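Long-range contact in endoglucanase (Clostridium thermocellum, PDB 2C4X), which probably hydrolyses cellulose as a whole enzyme, this piece being its C-terminal PKD domain and CBM44 module, a carbohydrate-binding module that recognises beta-glucan chains and xyloglucan: residues Q182-P187 with V195-T200. The protein carries 1 engineered substitution. Residues are numbered along the deposited sequence; the frame is centred on the assembly and turned at random.
Sequences QPYIMP and VLWNST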
loop_
_atom_site.group_PDB
_atom_site.type_symbol
_atom_site.label_atom_id
_atom_site.label_comp_id
_atom_site.label_asym_id
_atom_site.label_seq_id
_atom_site.Cartn_x
_atom_site.Cartn_y
_atom_site.Cartn_z
ATOM N N GLN A 182 -7.885 5.307 -14.729
ATOM C CA GLN A 182 -7.571 6.319 -13.725
ATOM C C GLN A 182 -8.428 6.267 -12.466
ATOM O O GLN A 182 -9.647 6.463 -12.536
ATOM C CB GLN A 182 -7.571 7.736 -14.329
ATOM C CG GLN A 182 -8.890 8.236 -14.899
ATOM C CD GLN A 182 -8.737 9.577 -15.593
ATOM O OE1 GLN A 182 -7.820 10.345 -15.287
ATOM N NE2 GLN A 182 -9.634 9.870 -16.537
ATOM N N PRO A 183 -7.781 6.037 -11.304
ATOM C CA PRO A 183 -8.466 6.277 -10.038
ATOM C C PRO A 183 -8.761 7.770 -9.961
ATOM O O PRO A 183 -7.957 8.579 -10.445
ATOM C CB PRO A 183 -7.417 5.919 -8.984
ATOM C CG PRO A 183 -6.381 5.131 -9.709
ATOM C CD PRO A 183 -6.383 5.608 -11.106
ATOM N N TYR A 184 -9.902 8.124 -9.383
ATOM C CA TYR A 184 -10.268 9.514 -9.254
ATOM C C TYR A 184 -11.015 9.782 -7.971
ATOM O O TYR A 184 -11.598 8.880 -7.356
ATOM C CB TYR A 184 -11.110 9.982 -10.450
ATOM C CG TYR A 184 -12.506 9.388 -10.502
ATOM C CD1 TYR A 184 -13.586 10.013 -9.853
ATOM C CD2 TYR A 184 -12.754 8.227 -11.233
ATOM C CE1 TYR A 184 -14.868 9.478 -9.912
ATOM C CE2 TYR A 184 -14.028 7.682 -11.299
ATOM C CZ TYR A 184 -15.078 8.303 -10.638
ATOM O OH TYR A 184 -16.336 7.745 -10.733
ATOM N N ILE A 185 -10.971 11.040 -7.567
ATOM C CA ILE A 185 -11.870 11.550 -6.545
ATOM C C ILE A 185 -12.432 12.880 -7.027
ATOM O O ILE A 185 -11.695 13.772 -7.483
ATOM C CB ILE A 185 -11.221 11.650 -5.144
ATOM C CG1 ILE A 185 -12.308 11.952 -4.097
ATOM C CG2 ILE A 185 -10.092 12.694 -5.124
ATOM C CD1 ILE A 185 -11.975 11.537 -2.712
HETATM N N MSE A 186 -13.752 12.986 -6.956
HETATM C CA MSE A 186 -14.471 14.095 -7.527
HETATM C C MSE A 186 -15.374 14.749 -6.478
HETATM O O MSE A 186 -16.537 14.363 -6.335
HETATM C CB MSE A 186 -15.280 13.601 -8.738
HETATM C CG MSE A 186 -16.046 14.683 -9.467
HETATM SE SE MSE A 186 -16.823 14.072 -11.169
HETATM C CE MSE A 186 -17.713 12.493 -10.510
ATOM N N PRO A 187 -14.826 15.711 -5.705
ATOM C CA PRO A 187 -15.676 16.560 -4.865
ATOM C C PRO A 187 -16.571 17.451 -5.720
ATOM O O PRO A 187 -16.179 17.875 -6.817
ATOM C CB PRO A 187 -14.677 17.419 -4.080
ATOM C CG PRO A 187 -13.353 16.759 -4.260
ATOM C CD PRO A 187 -13.399 16.049 -5.557
ATOM N N VAL A 195 -17.754 21.242 -9.762
ATOM C CA VAL A 195 -17.169 19.922 -9.710
ATOM C C VAL A 195 -15.640 20.049 -9.774
ATOM O O VAL A 195 -15.107 20.837 -10.567
ATOM C CB VAL A 195 -17.706 19.076 -10.883
ATOM C CG1 VAL A 195 -17.089 17.699 -10.901
ATOM C CG2 VAL A 195 -19.236 19.000 -10.839
ATOM N N LEU A 196 -14.939 19.285 -8.937
ATOM C CA LEU A 196 -13.474 19.250 -8.995
ATOM C C LEU A 196 -13.013 17.873 -9.411
ATOM O O LEU A 196 -13.451 16.878 -8.858
ATOM C CB LEU A 196 -12.850 19.610 -7.640
ATOM C CG LEU A 196 -13.329 20.895 -6.953
ATOM C CD1 LEU A 196 -12.635 21.054 -5.585
ATOM C CD2 LEU A 196 -13.077 22.123 -7.818
ATOM N N TRP A 197 -12.104 17.819 -10.369
ATOM C CA TRP A 197 -11.615 16.543 -10.863
ATOM C C TRP A 197 -10.175 16.304 -10.419
ATOM O O TRP A 197 -9.277 17.092 -10.730
ATOM C CB TRP A 197 -11.744 16.486 -12.381
ATOM C CG TRP A 197 -11.286 15.180 -12.966
ATOM C CD1 TRP A 197 -10.107 14.942 -13.595
ATOM C CD2 TRP A 197 -12.002 13.940 -12.961
ATOM N NE1 TRP A 197 -10.040 13.633 -14.000
ATOM C CE2 TRP A 197 -11.189 12.989 -13.616
ATOM C CE3 TRP A 197 -13.250 13.540 -12.465
ATOM C CZ2 TRP A 197 -11.581 11.664 -13.792
ATOM C CZ3 TRP A 197 -13.643 12.222 -12.635
ATOM C CH2 TRP A 197 -12.812 11.297 -13.299
ATOM N N ASN A 198 -9.981 15.231 -9.655
ATOM C CA ASN A 198 -8.648 14.771 -9.263
ATOM C C ASN A 198 -8.488 13.328 -9.690
ATOM O O ASN A 198 -9.346 12.494 -9.381
ATOM C CB ASN A 198 -8.466 14.888 -7.749
ATOM C CG ASN A 198 -8.815 16.268 -7.236
ATOM O OD1 ASN A 198 -7.994 17.176 -7.285
ATOM N ND2 ASN A 198 -10.050 16.440 -6.773
ATOM N N SER A 199 -7.406 13.018 -10.400
ATOM C CA SER A 199 -7.209 11.652 -10.875
ATOM C C SER A 199 -5.741 11.313 -11.071
ATOM O O SER A 199 -4.893 12.199 -11.160
ATOM C CB SER A 199 -7.970 11.415 -12.187
ATOM O OG SER A 199 -7.283 11.995 -13.280
ATOM N N THR A 200 -5.448 10.025 -11.149
ATOM C CA THR A 200 -4.106 9.588 -11.502
ATOM C C THR A 200 -4.179 8.828 -12.824
ATOM O O THR A 200 -4.462 7.630 -12.868
ATOM C CB THR A 200 -3.459 8.784 -10.368
ATOM O OG1 THR A 200 -3.459 9.591 -9.182
ATOM C CG2 THR A 200 -2.005 8.411 -10.715
HETATM O O HOH W 1 -7.578 13.098 -16.298
#
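Val195 leans its CG1 on Met186, 3.5 Å from CG, a tight carbon pair at the loop end of a beta hairpin in the CBM44 beta-sandwich. The hairpin pairs strands 178-187 and 198-203, the latter outermost in its antiparallel five-stranded sheet. At Leu196 the backbone N donates to Pro187 O at 2.8 Å, continuing the antiparallel pairing past the end of the regular strand, while its CB rests near the proline ring.

Trp197 carries the aromatic part of the contact. Its CG stands anti to the backbone N (chi1 -179°), which swings the indole back over the neighbouring strand. There the six-membered ring forms an offset stack with the Tyr184 ring, centroids 4.8 Å apart and planes at 22°; CH2 lies over the tyrosine face, and Tyr184 CB makes a CH-pi contact with the indole face. Met186 SE meets the edge of the same ring near CE3, a Met-aromatic contact through selenium. Beyond the stack, Tyr184 OH bonds to Gln230 on strand 229-238. Flat aromatics on a sheet face are how many beta-sandwich modules hold glucan chains, and this pair is consistent with such a surface.

Asn198 grips Ile185 O twice, through backbone N at 3.1 Å and through ND2 at 3.2 Å, from opposite faces of the carbonyl plane; its backbone O accepts from Ile185 N. On this face Ile185 CG2 packs on Asn198 CB, toward the second sheet of the sandwich.

Ser199 sits opposite Tyr184 in a non-hydrogen-bonded pair. Its OG donates to Gln182 OE1 at 2.7 Å, arriving 42° out of the amide carbonyl plane, and a water also donates to that oxygen. Thr200 N then bonds to Pro183 O at 3.0 Å, nearly in line with the carbonyl.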